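Local coordinates for protein trichothecene 3-O-acetyltransferase (Gibberella zeae, PDB 3B2S) that probably transfers an acetyl group from acetyl-coenzyme A to the 3-hydroxyl of trichothecene toxins, at residues A[18-23]-A[153-158]; A[160-165]-A[381-386]. All coordinates share one frame; numbering follows the deposited sequence. Where two conformers were deposited one is given.

Contact 1: residues A[18-23]-A[153-158]. With B2S ((3alpha,7alpha)-3,7,15-trihydroxy-12,13-epoxytrichothec-9-en-8-one), chain E.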
loop_
_atom_site.group_PDB
_atom_site.type_symbol
_atom_site.label_atom_id
_atom_site.label_comp_id
_atom_site.label_asym_id
_atom_site.label_seq_id
_atom_site.Cartn_x
_atom_site.Cartn_y
_atom_site.Cartn_z
ATOM N N SER A 18 -4.996 -12.634 1.911
ATOM C CA SER A 18 -4.083 -13.498 1.159
ATOM C C SER A 18 -2.730 -12.848 0.832
ATOM O O SER A 18 -1.826 -13.489 0.292
ATOM C CB SER A 18 -4.779 -13.988 -0.126
ATOM O OG SER A 18 -5.524 -12.937 -0.706
ATOM N N ILE A 19 -2.576 -11.574 1.159
ATOM C CA ILE A 19 -1.393 -10.854 0.706
ATOM C C ILE A 19 -0.592 -10.202 1.846
ATOM O O ILE A 19 -1.135 -9.963 2.940
ATOM C CB ILE A 19 -1.753 -9.813 -0.386
ATOM C CG1 ILE A 19 -2.655 -8.718 0.171
ATOM C CG2 ILE A 19 -2.442 -10.486 -1.606
ATOM C CD1 ILE A 19 -2.818 -7.545 -0.780
ATOM N N TYR A 20 0.688 -9.934 1.571
ATOM C CA TYR A 20 1.555 -9.145 2.451
ATOM C C TYR A 20 1.941 -7.837 1.792
ATOM O O TYR A 20 2.352 -7.820 0.625
ATOM C CB TYR A 20 2.842 -9.926 2.807
ATOM C CG TYR A 20 2.620 -10.892 3.958
ATOM C CD1 TYR A 20 2.056 -12.150 3.731
ATOM C CD2 TYR A 20 2.901 -10.507 5.299
ATOM C CE1 TYR A 20 1.788 -13.032 4.798
ATOM C CE2 TYR A 20 2.662 -11.392 6.376
ATOM C CZ TYR A 20 2.094 -12.654 6.106
ATOM O OH TYR A 20 1.839 -13.543 7.147
ATOM N N THR A 21 1.808 -6.745 2.537
ATOM C CA THR A 21 2.335 -5.449 2.110
ATOM C C THR A 21 3.814 -5.332 2.513
ATOM O O THR A 21 4.155 -5.541 3.682
ATOM C CB THR A 21 1.548 -4.303 2.754
ATOM O OG1 THR A 21 0.167 -4.468 2.439
ATOM C CG2 THR A 21 2.053 -2.937 2.237
ATOM N N GLN A 22 4.679 -5.001 1.553
ATOM C CA GLN A 22 6.113 -4.920 1.829
ATOM C C GLN A 22 6.569 -3.489 1.691
ATOM O O GLN A 22 6.106 -2.796 0.800
ATOM C CB GLN A 22 6.916 -5.771 0.826
ATOM C CG GLN A 22 6.470 -7.232 0.719
ATOM C CD GLN A 22 7.015 -7.894 -0.512
ATOM O OE1 GLN A 22 7.211 -7.228 -1.543
ATOM N NE2 GLN A 22 7.233 -9.219 -0.443
ATOM N N ILE A 23 7.520 -3.074 2.522
ATOM C CA ILE A 23 8.181 -1.780 2.335
ATOM C C ILE A 23 9.646 -1.918 2.744
ATOM O O ILE A 23 9.947 -2.636 3.713
ATOM C CB ILE A 23 7.448 -0.627 3.121
ATOM C CG1 ILE A 23 8.014 0.755 2.727
ATOM C CG2 ILE A 23 7.470 -0.875 4.635
ATOM C CD1 ILE A 23 7.699 1.132 1.250
ATOM N N ASN A 153 7.305 -6.693 6.204
ATOM C CA ASN A 153 6.072 -7.289 5.655
ATOM C C ASN A 153 4.928 -7.246 6.678
ATOM O O ASN A 153 5.110 -7.668 7.831
ATOM C CB ASN A 153 6.304 -8.771 5.344
ATOM C CG ASN A 153 6.932 -9.010 4.004
ATOM O OD1 ASN A 153 7.899 -8.339 3.606
ATOM N ND2 ASN A 153 6.417 -10.019 3.307
ATOM N N GLY A 154 3.763 -6.744 6.271
ATOM C CA GLY A 154 2.585 -6.736 7.131
ATOM C C GLY A 154 1.477 -7.577 6.523
ATOM O O GLY A 154 1.165 -7.430 5.335
ATOM N N GLN A 155 0.863 -8.440 7.328
ATOM C CA GLN A 155 -0.258 -9.261 6.847
ATOM C C GLN A 155 -1.444 -8.329 6.566
ATOM O O GLN A 155 -1.905 -7.596 7.455
ATOM C CB GLN A 155 -0.622 -10.367 7.856
ATOM C CG GLN A 155 -1.224 -11.645 7.222
ATOM C CD GLN A 155 -2.458 -11.353 6.399
ATOM O OE1 GLN A 155 -2.484 -11.557 5.162
ATOM N NE2 GLN A 155 -3.464 -10.825 7.048
ATOM N N HIS A 156 -1.913 -8.325 5.338
ATOM C CA HIS A 156 -2.835 -7.271 4.919
ATOM C C HIS A 156 -4.225 -7.273 5.581
ATOM O O HIS A 156 -4.829 -6.260 5.697
ATOM C CB HIS A 156 -2.894 -7.095 3.404
ATOM C CG HIS A 156 -3.304 -5.726 2.954
ATOM N ND1 HIS A 156 -4.143 -4.916 3.676
ATOM C CD2 HIS A 156 -3.011 -5.037 1.835
ATOM C CE1 HIS A 156 -4.348 -3.795 3.032
ATOM N NE2 HIS A 156 -3.658 -3.835 1.923
ATOM N N GLY A 157 -4.689 -8.445 6.006
ATOM C CA GLY A 157 -5.939 -8.511 6.778
ATOM C C GLY A 157 -5.790 -7.880 8.160
ATOM O O GLY A 157 -6.756 -7.336 8.701
ATOM N N ALA A 158 -4.580 -7.981 8.726
ATOM C CA ALA A 158 -4.216 -7.394 10.030
ATOM C C ALA A 158 -3.914 -5.889 9.977
ATOM O O ALA A 158 -4.053 -5.195 10.990
ATOM C CB ALA A 158 -2.977 -8.127 10.612
HETATM C C13 B2S E . -4.960 -0.998 -4.675
HETATM O O2 B2S E . -5.533 -0.376 -3.448
HETATM C C12 B2S E . -4.754 -1.601 -3.293
HETATM C C5 B2S E . -5.477 -2.841 -2.740
HETATM C C14 B2S E . -6.992 -2.875 -3.073
HETATM C C4 B2S E . -5.237 -2.573 -1.217
HETATM C C3 B2S E . -4.072 -1.538 -1.129
HETATM O O3 B2S E . -3.019 -1.965 -0.234
HETATM C C2 B2S E . -3.477 -1.485 -2.539
HETATM O O1 B2S E . -2.572 -2.635 -2.707
HETATM C C11 B2S E . -3.179 -3.930 -3.157
HETATM C C10 B2S E . -2.275 -5.032 -3.173
HETATM C C9 B2S E . -2.576 -5.887 -4.251
HETATM C C16 B2S E . -1.713 -7.128 -4.531
HETATM C C8 B2S E . -3.709 -5.594 -5.051
HETATM O O5 B2S E . -4.020 -6.332 -5.993
HETATM C C7 B2S E . -4.595 -4.325 -4.749
HETATM O O4 B2S E . -5.885 -4.343 -5.378
HETATM C C6 B2S E . -4.718 -4.122 -3.213
HETATM C C15 B2S E . -5.246 -5.411 -2.524
HETATM O O6 B2S E . -5.532 -6.368 -3.567
#

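Contact 2: residues A[160-165]-A[381-386]. With COA (coenzyme A), chain D.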
loop_
_atom_site.group_PDB
_atom_site.type_symbol
_atom_site.label_atom_id
_atom_site.label_comp_id
_atom_site.label_asym_id
_atom_site.label_seq_id
_atom_site.Cartn_x
_atom_site.Cartn_y
_atom_site.Cartn_z
ATOM N N ASP A 160 -3.557 -2.212 7.176
ATOM C CA ASP A 160 -3.317 -1.447 5.934
ATOM C C ASP A 160 -1.974 -0.741 6.090
ATOM O O ASP A 160 -1.289 -0.950 7.099
ATOM C CB ASP A 160 -4.483 -0.487 5.607
ATOM C CG ASP A 160 -4.794 0.482 6.733
ATOM O OD1 ASP A 160 -3.879 0.852 7.490
ATOM O OD2 ASP A 160 -5.950 0.903 6.867
ATOM N N MET A 161 -1.562 0.070 5.115
ATOM C CA MET A 161 -0.242 0.684 5.224
ATOM C C MET A 161 -0.196 1.773 6.327
ATOM O O MET A 161 0.858 2.000 6.927
ATOM C CB MET A 161 0.258 1.218 3.868
ATOM C CG MET A 161 1.661 1.903 3.900
ATOM S SD MET A 161 2.986 0.903 4.662
ATOM C CE MET A 161 3.807 0.196 3.212
ATOM N N VAL A 162 -1.315 2.447 6.577
ATOM C CA VAL A 162 -1.389 3.398 7.699
ATOM C C VAL A 162 -1.159 2.662 9.029
ATOM O O VAL A 162 -0.364 3.107 9.863
ATOM C CB VAL A 162 -2.698 4.237 7.707
ATOM C CG1 VAL A 162 -2.815 5.023 9.004
ATOM C CG2 VAL A 162 -2.652 5.237 6.532
ATOM N N GLY A 163 -1.844 1.530 9.199
ATOM C CA GLY A 163 -1.647 0.669 10.375
ATOM C C GLY A 163 -0.235 0.118 10.461
ATOM O O GLY A 163 0.359 0.092 11.532
ATOM N N GLN A 164 0.307 -0.316 9.329
ATOM C CA GLN A 164 1.678 -0.867 9.281
ATOM C C GLN A 164 2.709 0.212 9.650
ATOM O O GLN A 164 3.696 -0.048 10.373
ATOM C CB GLN A 164 1.946 -1.436 7.879
ATOM C CG GLN A 164 3.318 -2.122 7.683
ATOM C CD GLN A 164 3.330 -2.967 6.420
ATOM O OE1 GLN A 164 2.270 -3.424 5.971
ATOM N NE2 GLN A 164 4.519 -3.211 5.864
ATOM N N ASP A 165 2.468 1.438 9.179
ATOM C CA ASP A 165 3.290 2.585 9.586
ATOM C C ASP A 165 3.231 2.798 11.108
ATOM O O ASP A 165 4.270 3.020 11.746
ATOM C CB ASP A 165 2.851 3.853 8.847
ATOM C CG ASP A 165 3.763 5.064 9.136
ATOM O OD1 ASP A 165 5.010 4.893 9.193
ATOM O OD2 ASP A 165 3.216 6.192 9.248
ATOM N N ALA A 381 1.781 8.264 0.439
ATOM C CA ALA A 381 2.543 9.523 0.519
ATOM C C ALA A 381 2.635 10.115 1.928
ATOM O O ALA A 381 3.664 10.672 2.273
ATOM C CB ALA A 381 1.999 10.582 -0.462
ATOM N N LYS A 382 1.560 9.994 2.684
ATOM C CA LYS A 382 1.473 10.610 4.027
ATOM C C LYS A 382 2.098 9.760 5.188
ATOM O O LYS A 382 2.164 10.206 6.281
ATOM C CB LYS A 382 0.025 10.983 4.348
ATOM C CG LYS A 382 -0.804 9.804 4.793
ATOM C CD LYS A 382 -2.254 9.986 4.453
ATOM C CE LYS A 382 -2.976 8.650 4.573
ATOM N NZ LYS A 382 -2.115 7.498 4.184
ATOM N N VAL A 383 2.543 8.565 4.898
ATOM C CA VAL A 383 3.017 7.767 6.043
ATOM C C VAL A 383 4.402 8.253 6.482
ATOM O O VAL A 383 5.096 8.909 5.702
ATOM C CB VAL A 383 2.897 6.228 5.872
ATOM C CG1 VAL A 383 1.462 5.832 5.508
ATOM C CG2 VAL A 383 3.878 5.678 4.863
ATOM N N GLY A 384 4.793 7.933 7.710
ATOM C CA GLY A 384 5.918 8.622 8.340
ATOM C C GLY A 384 7.276 7.954 8.275
ATOM O O GLY A 384 8.176 8.328 9.010
ATOM N N LEU A 385 7.419 6.984 7.383
ATOM C CA LEU A 385 8.605 6.101 7.328
ATOM C C LEU A 385 9.966 6.765 7.129
ATOM O O LEU A 385 10.988 6.217 7.580
ATOM C CB LEU A 385 8.379 4.947 6.311
ATOM C CG LEU A 385 7.327 3.890 6.712
ATOM C CD1 LEU A 385 6.823 3.145 5.492
ATOM C CD2 LEU A 385 7.891 2.896 7.765
ATOM N N TRP A 386 10.001 7.944 6.496
ATOM C CA TRP A 386 11.267 8.666 6.310
ATOM C C TRP A 386 11.877 9.176 7.624
ATOM O O TRP A 386 13.051 9.567 7.664
ATOM C CB TRP A 386 11.081 9.859 5.369
ATOM C CG TRP A 386 10.962 9.517 3.914
ATOM C CD1 TRP A 386 9.811 9.310 3.205
ATOM C CD2 TRP A 386 12.040 9.400 2.980
ATOM N NE1 TRP A 386 10.115 9.058 1.885
ATOM C CE2 TRP A 386 11.474 9.107 1.724
ATOM C CE3 TRP A 386 13.437 9.498 3.093
ATOM C CZ2 TRP A 386 12.253 8.901 0.575
ATOM C CZ3 TRP A 386 14.213 9.305 1.947
ATOM C CH2 TRP A 386 13.612 9.017 0.705
HETATM N N1A COA D . -7.435 25.584 0.854
HETATM C C2A COA D . -6.536 25.027 -0.046
HETATM N N3A COA D . -6.035 23.760 0.201
HETATM C C4A COA D . -6.429 23.078 1.324
HETATM C C5A COA D . -7.319 23.642 2.241
HETATM C C6A COA D . -7.831 24.925 2.005
HETATM N N6A COA D . -8.359 25.631 3.015
HETATM N N7A COA D . -7.508 22.743 3.244
HETATM C C8A COA D . -6.764 21.639 2.988
HETATM N N9A COA D . -6.091 21.838 1.803
HETATM C C1B COA D . -5.158 20.920 1.126
HETATM C C2B COA D . -3.832 20.786 1.871
HETATM O O2B COA D . -2.966 21.870 1.592
HETATM C C3B COA D . -3.334 19.454 1.336
HETATM O O3B COA D . -2.804 19.627 0.042
HETATM P P3B COA D . -1.231 19.528 -0.249
HETATM O O7A COA D . -0.476 20.623 0.483
HETATM O O8A COA D . -0.706 18.185 0.233
HETATM O O9A COA D . -1.037 19.712 -1.733
HETATM C C4B COA D . -4.615 18.674 1.111
HETATM O O4B COA D . -5.677 19.606 1.000
HETATM C C5B COA D . -4.892 17.657 2.208
HETATM O O5B COA D . -5.961 16.893 1.708
HETATM P P1A COA D . -6.152 15.349 2.128
HETATM O O1A COA D . -7.323 14.784 1.347
HETATM O O2A COA D . -6.393 15.252 3.634
HETATM O O3A COA D . -4.742 14.623 1.798
HETATM P P2A COA D . -4.199 14.155 0.351
HETATM O O4A COA D . -2.711 14.453 0.350
HETATM O O5A COA D . -4.984 14.774 -0.795
HETATM O O6A COA D . -4.412 12.538 0.284
HETATM C CBP COA D . -5.649 10.445 0.082
HETATM C CCP COA D . -5.617 11.950 -0.195
HETATM C CDP COA D . -7.061 9.974 -0.254
HETATM C CEP COA D . -4.679 9.768 -0.870
HETATM C CAP COA D . -5.235 10.154 1.555
HETATM O OAP COA D . -5.985 10.924 2.481
HETATM C C9P COA D . -5.275 8.710 2.027
HETATM O O9P COA D . -6.450 8.270 2.625
HETATM N N8P COA D . -4.205 7.909 1.905
HETATM C C7P COA D . -4.299 6.494 1.516
HETATM C C6P COA D . -4.290 5.540 2.717
HETATM C C5P COA D . -3.798 4.164 2.359
HETATM O O5P COA D . -3.476 3.921 1.188
HETATM N N4P COA D . -3.722 3.261 3.352
#

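Contact 1: residues A[18-23]-A[153-158]
N153 and Q22 form a non-hydrogen-bonded pair between antiparallel strands 147-155 and 20-28, central neighbours in a mixed five-stranded sheet. The pairing runs straight into the HxxxD motif of the CoA-dependent acyltransferases, which starts at H156, and thus illustrates how the end of a regular strand can deliver a residue to a bound substrate. The N153 amide lies alongside the Q22 chain, pointing the same way, its plane turned 52° from the Q22 amide. Its OD1 faces Q22 CG at 3.4 Å and is buried with no polar partner in the model, whereas N153 ND2 and Q22 NE2 both donate to R119 O. At G154 the strands form a hydrogen-bonded pair: G154 N gives to T21 O over 2.9 Å, and T21 N returns a bond to G154 O over 3.0 Å. The next residue, Q155, faces Y20 in another non-hydrogen-bonded pair. Its CA sits over one face of the phenol ring in a CH-pi contact, 4.0 Å from the Y20 ring centroid, while the Q155 side chain crosses the phenol at about a right angle, its CG near CZ and OH of Y20. The hydroxyl itself is tied to P135 O. The strand then breaks off, although H156 N still reaches I19 O in a 3.0 Å hydrogen bond. The H156 imidazole runs alongside I19, a position set by a chi1 of -154° that turns CG away from the backbone N, and T21 OG1 approaches it obliquely at CD2. I19 CD1 touches both that ring and the trichothecene, helping to wall the substrate. Consistent with a histidine acting on the hydroxyl to be acetylated, H156 NE2 meets O3 of the trichothecene at the ring edge, in plane, through a hydrogen bond of 2.9 Å and 162°.

Contact 2: residues A[160-165]-A[381-386]
D165 OD2 is held by two donors, the backbone N of G384 and NH1 of R169, the latter through a salt bridge. The G384 bond is short and straight, 2.8 Å from N to D165 OD2 with 168° at the hydrogen, yet the donor comes from above the carboxylate, 41° out of its plane. The other oxygen, OD1, is bound by Y388 OH, so the loop fastens both oxygens of the carboxylate while the helix supplies R169. The D165 side chain, with CG trans to the main-chain N (chi1 -175°), passes V383, whose side chain runs in the opposite direction; V383 CB lies 3.4 Å from D165 OD2. L385 also runs counter to D165, its CG 3.5 Å from D165 OD1. The charged group is thereby flanked by aliphatic carbon. One helical turn earlier the contact becomes apolar: V383 CG1 sits 4.2 Å from M161 CG and packs about as closely on V162 CG2. This is the first turn of helix 161-176, which starts directly after the HxxxD motif. The motif aspartate, D160, is its N-cap: OD1 accepts from G163 N at 2.7 Å, nearly along its C-O axis, while OD2 turns to R296 in a salt bridge and to L309 N. V162 also faces the cofactor, its CG2 3.9 Å from N4P on the pantetheine arm of coenzyme A. K382 stretches toward the same arm, but its side chain was deposited in two conformers, and its close approach to N8P is doubtful in detail.

From the N terminus, strand 20-28 is laid down early and is paired by strand 147-155 some 130 residues later, so contact 1 closes the first long loop within the five-stranded sheet. The chain then passes through the HxxxD motif into helix 161-176, where contact 2 opens; the two loops therefore follow in series and neither nest nor cross. Contact 2 closes only after the chain has built much of the seven-stranded sheet, when the loop after strand 375-379 returns to the helix on its way to strand 399-401, the neighbour of strand 20-28. The contacts also touch directly: Q164 NE2 probably hydrogen-bonds T21 O at 3.2 Å, and M161 CE packs on T21 and I23.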